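Local atomic coordinates of LPXTG cell wall surface protein (PDB entry 4IGB), a protein that probably acts as a cell-wall-anchored adhesin on the surface of Streptococcus gordonii, this chain being its N-terminal part with the N1 and N2 domains. Residues D292-L297 / S422-Q427; K315-V320 / D389-Y394. All blocks are in the same frame, centred on the assembly; numbering follows the deposited sequence.

Interaction 1 (D292-L297 / S422-Q427); sequences DPRPVL and SAPSNQ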
loop_
_atom_site.group_PDB
_atom_site.type_symbol
_atom_site.label_atom_id
_atom_site.label_comp_id
_atom_site.label_asym_id
_atom_site.label_seq_id
_atom_site.Cartn_x
_atom_site.Cartn_y
_atom_site.Cartn_z
ATOM N N ASP C 292 3.825 7.811 12.885
ATOM C CA ASP C 292 4.113 9.236 12.933
ATOM C C ASP C 292 3.399 9.811 14.144
ATOM O O ASP C 292 2.172 9.831 14.189
ATOM C CB ASP C 292 3.607 9.879 11.636
ATOM C CG ASP C 292 3.960 11.358 11.515
ATOM O OD1 ASP C 292 4.334 11.984 12.530
ATOM O OD2 ASP C 292 3.838 11.897 10.391
ATOM N N PRO C 293 4.164 10.283 15.140
ATOM C CA PRO C 293 5.621 10.430 15.105
ATOM C C PRO C 293 6.377 9.123 15.319
ATOM O O PRO C 293 5.917 8.221 16.020
ATOM C CB PRO C 293 5.892 11.377 16.272
ATOM C CG PRO C 293 4.821 11.028 17.262
ATOM C CD PRO C 293 3.605 10.666 16.451
ATOM N N ARG C 294 7.535 9.043 14.676
ATOM C CA ARG C 294 8.468 7.940 14.832
ATOM C C ARG C 294 8.966 7.852 16.279
ATOM O O ARG C 294 8.933 8.838 17.002
ATOM C CB ARG C 294 9.628 8.134 13.857
ATOM C CG ARG C 294 9.181 7.971 12.395
ATOM C CD ARG C 294 10.282 8.343 11.418
ATOM N NE ARG C 294 11.599 8.161 12.021
ATOM C CZ ARG C 294 12.741 8.172 11.346
ATOM N NH1 ARG C 294 12.730 8.348 10.031
ATOM N NH2 ARG C 294 13.894 8.004 11.985
ATOM N N PRO C 295 9.399 6.663 16.712
ATOM C CA PRO C 295 9.963 6.517 18.062
ATOM C C PRO C 295 11.019 7.588 18.314
ATOM O O PRO C 295 11.778 7.911 17.398
ATOM C CB PRO C 295 10.659 5.155 17.997
ATOM C CG PRO C 295 9.978 4.433 16.911
ATOM C CD PRO C 295 9.609 5.459 15.896
ATOM N N VAL C 296 11.065 8.119 19.533
ATOM C CA VAL C 296 12.085 9.085 19.930
ATOM C C VAL C 296 13.125 8.416 20.837
ATOM O O VAL C 296 12.777 7.766 21.818
ATOM C CB VAL C 296 11.455 10.290 20.668
ATOM C CG1 VAL C 296 12.537 11.189 21.265
ATOM C CG2 VAL C 296 10.530 11.080 19.720
ATOM N N LEU C 297 14.395 8.594 20.506
ATOM C CA LEU C 297 15.486 7.945 21.208
ATOM C C LEU C 297 16.398 8.992 21.817
ATOM O O LEU C 297 16.771 9.959 21.153
ATOM C CB LEU C 297 16.295 7.075 20.242
ATOM C CG LEU C 297 17.464 6.236 20.781
ATOM C CD1 LEU C 297 16.992 5.233 21.832
ATOM C CD2 LEU C 297 18.166 5.494 19.639
ATOM N N SER C 422 7.415 -1.455 10.244
ATOM C CA SER C 422 8.471 -0.965 11.112
ATOM C C SER C 422 8.759 0.502 10.892
ATOM O O SER C 422 8.476 1.056 9.826
ATOM C CB SER C 422 9.761 -1.784 10.970
ATOM O OG SER C 422 9.975 -2.153 9.629
ATOM N N ALA C 423 9.323 1.114 11.925
ATOM C CA ALA C 423 9.716 2.508 11.902
ATOM C C ALA C 423 10.927 2.664 12.797
ATOM O O ALA C 423 10.853 2.392 13.995
ATOM C CB ALA C 423 8.578 3.388 12.417
ATOM N N PRO C 424 12.048 3.109 12.221
ATOM C CA PRO C 424 13.220 3.440 13.033
ATOM C C PRO C 424 12.999 4.708 13.876
ATOM O O PRO C 424 12.201 5.576 13.515
ATOM C CB PRO C 424 14.307 3.672 11.981
ATOM C CG PRO C 424 13.553 4.111 10.759
ATOM C CD PRO C 424 12.279 3.330 10.782
ATOM N N SER C 425 13.693 4.793 15.003
ATOM C CA SER C 425 13.736 6.000 15.803
ATOM C C SER C 425 14.711 6.943 15.118
ATOM O O SER C 425 15.313 6.591 14.110
ATOM C CB SER C 425 14.271 5.677 17.201
ATOM O OG SER C 425 15.638 5.266 17.127
ATOM N N ASN C 426 14.879 8.138 15.663
ATOM C CA ASN C 426 15.997 8.962 15.251
ATOM C C ASN C 426 17.271 8.244 15.695
ATOM O O ASN C 426 17.225 7.365 16.557
ATOM C CB ASN C 426 15.920 10.321 15.924
ATOM C CG ASN C 426 15.958 10.220 17.430
ATOM O OD1 ASN C 426 16.985 10.493 18.059
ATOM N ND2 ASN C 426 14.845 9.815 18.022
ATOM N N GLN C 427 18.401 8.607 15.107
ATOM C CA GLN C 427 19.680 8.129 15.597
ATOM C C GLN C 427 20.118 8.947 16.811
ATOM O O GLN C 427 19.773 10.120 16.928
ATOM C CB GLN C 427 20.736 8.222 14.496
ATOM C CG GLN C 427 22.092 7.697 14.909
ATOM C CD GLN C 427 23.150 8.780 14.973
ATOM O OE1 GLN C 427 24.179 8.698 14.291
ATOM N NE2 GLN C 427 22.911 9.801 15.799
#
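Arg-294 reaches across the backbone of Pro-424 and Ser-425 where strand 296-304 begins beside residues 424-426, in the N2 domain, a β-rich domain of the adhesin clan. Its chain bends at chi3 (26°), which lays the guanidinium alongside those residues. NH2 gives a weak, bent hydrogen bond to Ser-425 O at 2.9 Å (126° at the hydrogen), while NE sits 3.0 Å from Pro-424 O. CG of the Pro-424 ring lies over one face of the guanidinium, off toward its rim, so the group is approached both from above and along its edge.

Next to it, the buried Pro-295 ring lies against three residues: CD meets Pro-424 O at 3.5 Å, CG approaches Ala-423 O, and CB packs on Ser-425 CB at 3.7 Å. Pro-295 O also receives a CA-H...O contact from Ser-425 CA, at 3.2 Å. Leu-297 carries the packing further along the strand, its CD2 branch resting 3.6 Å from Ser-425 OG. That hydroxyl stands between its own N and carbonyl carbon (chi1 66°), buried but held by two hydrogen bonds: Val-414 N on strand 409-418 donates to it, and it donates to Asn-426 O at 2.7 Å.

Interaction 2 (K315-V320 / D389-Y394); sequences KATFKV and DIIITY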
loop_
_atom_site.group_PDB
_atom_site.type_symbol
_atom_site.label_atom_id
_atom_site.label_comp_id
_atom_site.label_asym_id
_atom_site.label_seq_id
_atom_site.Cartn_x
_atom_site.Cartn_y
_atom_site.Cartn_z
ATOM N N LYS C 315 17.005 5.881 26.407
ATOM C CA LYS C 315 15.588 6.008 26.687
ATOM C C LYS C 315 14.825 6.200 25.381
ATOM O O LYS C 315 15.038 7.171 24.659
ATOM C CB LYS C 315 15.346 7.184 27.628
ATOM C CG LYS C 315 13.893 7.562 27.796
ATOM C CD LYS C 315 13.760 8.534 28.935
ATOM C CE LYS C 315 12.370 9.110 29.029
ATOM N NZ LYS C 315 12.211 9.847 30.312
ATOM N N ALA C 316 13.937 5.260 25.089
ATOM C CA ALA C 316 13.231 5.234 23.825
ATOM C C ALA C 316 11.738 5.359 24.055
ATOM O O ALA C 316 11.135 4.539 24.740
ATOM C CB ALA C 316 13.540 3.935 23.075
ATOM N N THR C 317 11.142 6.376 23.453
ATOM C CA THR C 317 9.724 6.617 23.589
ATOM C C THR C 317 9.041 6.200 22.303
ATOM O O THR C 317 9.386 6.682 21.230
ATOM C CB THR C 317 9.450 8.098 23.857
ATOM O OG1 THR C 317 10.187 8.508 25.014
ATOM C CG2 THR C 317 7.957 8.335 24.092
ATOM N N PHE C 318 8.092 5.278 22.423
ATOM C CA PHE C 318 7.360 4.754 21.277
ATOM C C PHE C 318 5.906 5.229 21.351
ATOM O O PHE C 318 5.208 4.936 22.306
ATOM C CB PHE C 318 7.402 3.212 21.263
ATOM C CG PHE C 318 8.798 2.631 21.219
ATOM C CD1 PHE C 318 9.430 2.391 20.005
ATOM C CD2 PHE C 318 9.476 2.318 22.393
ATOM C CE1 PHE C 318 10.712 1.867 19.957
ATOM C CE2 PHE C 318 10.767 1.790 22.357
ATOM C CZ PHE C 318 11.381 1.559 21.138
ATOM N N LYS C 319 5.448 5.978 20.356
ATOM C CA LYS C 319 4.021 6.257 20.284
ATOM C C LYS C 319 3.355 5.239 19.375
ATOM O O LYS C 319 3.720 5.096 18.204
ATOM C CB LYS C 319 3.731 7.689 19.825
ATOM C CG LYS C 319 3.940 8.727 20.920
ATOM C CD LYS C 319 3.210 10.037 20.609
ATOM C CE LYS C 319 3.337 11.037 21.758
ATOM N NZ LYS C 319 4.761 11.259 22.170
ATOM N N VAL C 320 2.395 4.513 19.935
ATOM C CA VAL C 320 1.658 3.509 19.184
ATOM C C VAL C 320 0.732 4.206 18.182
ATOM O O VAL C 320 0.005 5.140 18.535
ATOM C CB VAL C 320 0.877 2.576 20.130
ATOM C CG1 VAL C 320 0.107 3.395 21.140
ATOM C CG2 VAL C 320 -0.051 1.651 19.351
ATOM N N ASP C 389 1.750 5.843 25.339
ATOM C CA ASP C 389 3.149 5.664 24.959
ATOM C C ASP C 389 3.812 4.552 25.772
ATOM O O ASP C 389 3.467 4.321 26.930
ATOM C CB ASP C 389 3.929 6.967 25.152
ATOM C CG ASP C 389 3.510 8.052 24.179
ATOM O OD1 ASP C 389 2.559 7.825 23.402
ATOM O OD2 ASP C 389 4.134 9.135 24.195
ATOM N N ILE C 390 4.762 3.868 25.147
ATOM C CA ILE C 390 5.563 2.865 25.822
ATOM C C ILE C 390 7.009 3.353 25.860
ATOM O O ILE C 390 7.601 3.656 24.824
ATOM C CB ILE C 390 5.472 1.527 25.095
ATOM C CG1 ILE C 390 4.039 0.990 25.194
ATOM C CG2 ILE C 390 6.484 0.545 25.665
ATOM C CD1 ILE C 390 3.744 -0.206 24.290
ATOM N N ILE C 391 7.569 3.457 27.059
ATOM C CA ILE C 391 8.894 4.019 27.210
ATOM C C ILE C 391 9.848 2.961 27.731
ATOM O O ILE C 391 9.674 2.439 28.827
ATOM C CB ILE C 391 8.873 5.245 28.146
ATOM C CG1 ILE C 391 7.939 6.313 27.567
ATOM C CG2 ILE C 391 10.285 5.784 28.351
ATOM C CD1 ILE C 391 7.709 7.498 28.472
ATOM N N ILE C 392 10.848 2.630 26.927
ATOM C CA ILE C 392 11.809 1.607 27.313
ATOM C C ILE C 392 13.133 2.247 27.651
ATOM O O ILE C 392 13.669 3.028 26.866
ATOM C CB ILE C 392 12.029 0.564 26.197
ATOM C CG1 ILE C 392 10.703 -0.065 25.774
ATOM C CG2 ILE C 392 12.999 -0.527 26.666
ATOM C CD1 ILE C 392 10.860 -1.125 24.712
ATOM N N THR C 393 13.655 1.913 28.827
ATOM C CA THR C 393 14.925 2.452 29.279
ATOM C C THR C 393 15.951 1.333 29.394
ATOM O O THR C 393 15.784 0.410 30.181
ATOM C CB THR C 393 14.760 3.178 30.618
ATOM O OG1 THR C 393 13.888 4.306 30.432
ATOM C CG2 THR C 393 16.102 3.661 31.140
ATOM N N TYR C 394 16.997 1.414 28.577
ATOM C CA TYR C 394 18.006 0.375 28.497
ATOM C C TYR C 394 19.267 0.786 29.244
ATOM O O TYR C 394 19.872 1.808 28.929
ATOM C CB TYR C 394 18.400 0.123 27.039
ATOM C CG TYR C 394 17.264 -0.183 26.081
ATOM C CD1 TYR C 394 16.866 -1.494 25.844
ATOM C CD2 TYR C 394 16.626 0.831 25.379
ATOM C CE1 TYR C 394 15.865 -1.787 24.955
ATOM C CE2 TYR C 394 15.608 0.548 24.477
ATOM C CZ TYR C 394 15.224 -0.760 24.274
ATOM O OH TYR C 394 14.207 -1.056 23.382
HETATM O O HOH W 1 1.066 6.250 21.880
#
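Asp-389 OD1 accepts a hydrogen bond at 2.7 Å from a water that in turn accepts from Val-320 N, while the other carboxylate oxygen, OD2, is taken by Lys-319. A bend at the last torsion of the lysine (chi4 53°) drops NZ onto the syn side of OD2, 20° out of the carboxylate plane, in a salt bridge of 3.0 Å. This happens where strand 311-318 ends and strand 390-398 is about to begin, at one end of an antiparallel pairing inside the N2 β-sheet, with Phe-318/Ile-390 and Ala-316/Ile-392 as hydrogen-bonded pairs and Lys-315/Thr-393 and Thr-317/Ile-391 as non-hydrogen-bonded ones.

On the buried face, Phe-318 CE2 touches Ile-392 CD1 obliquely at 3.7 Å, and Ala-316 CB meets the edge of the Tyr-394 ring at CE2. Met-336 and Val-414, from strands 334-339 and 409-418, pack over this face.

The other face is more open. Thr-317 and Ile-391 lie side by side, CG2 against CG1 at 4.0 Å, and the extended Lys-315 slants over Ile-391 CG2 with its CE.

Phe-318 meets Ile-390 O twice: its backbone N donates a hydrogen bond at 2.9 Å, and its ring brings CD2 to 3.3 Å, with the oxygen at the ring's edge and in its plane.

Overall arrangement
Strand 311-318 is the common neighbour: it pairs with strand 390-398 in interaction 2 and, on its other side, with strand 296-304, which interaction 1 reaches. The two contacts meet directly, through a probable hydrogen bond from Thr-317 N to Val-296 O (2.7 Å) and through Pro-295 CB packed on Phe-318 CD1. Interaction 2 is regular sheet, with repeating backbone bonds, one apolar buried face and charge kept to its outer face and end. Interaction 1 lies where that regularity gives way; it rests on proline packing and one weak guanidinium-carbonyl bond, while its serine hydroxyl ties its own segment to strand 409-418. Each has a buried centre and a more exposed margin.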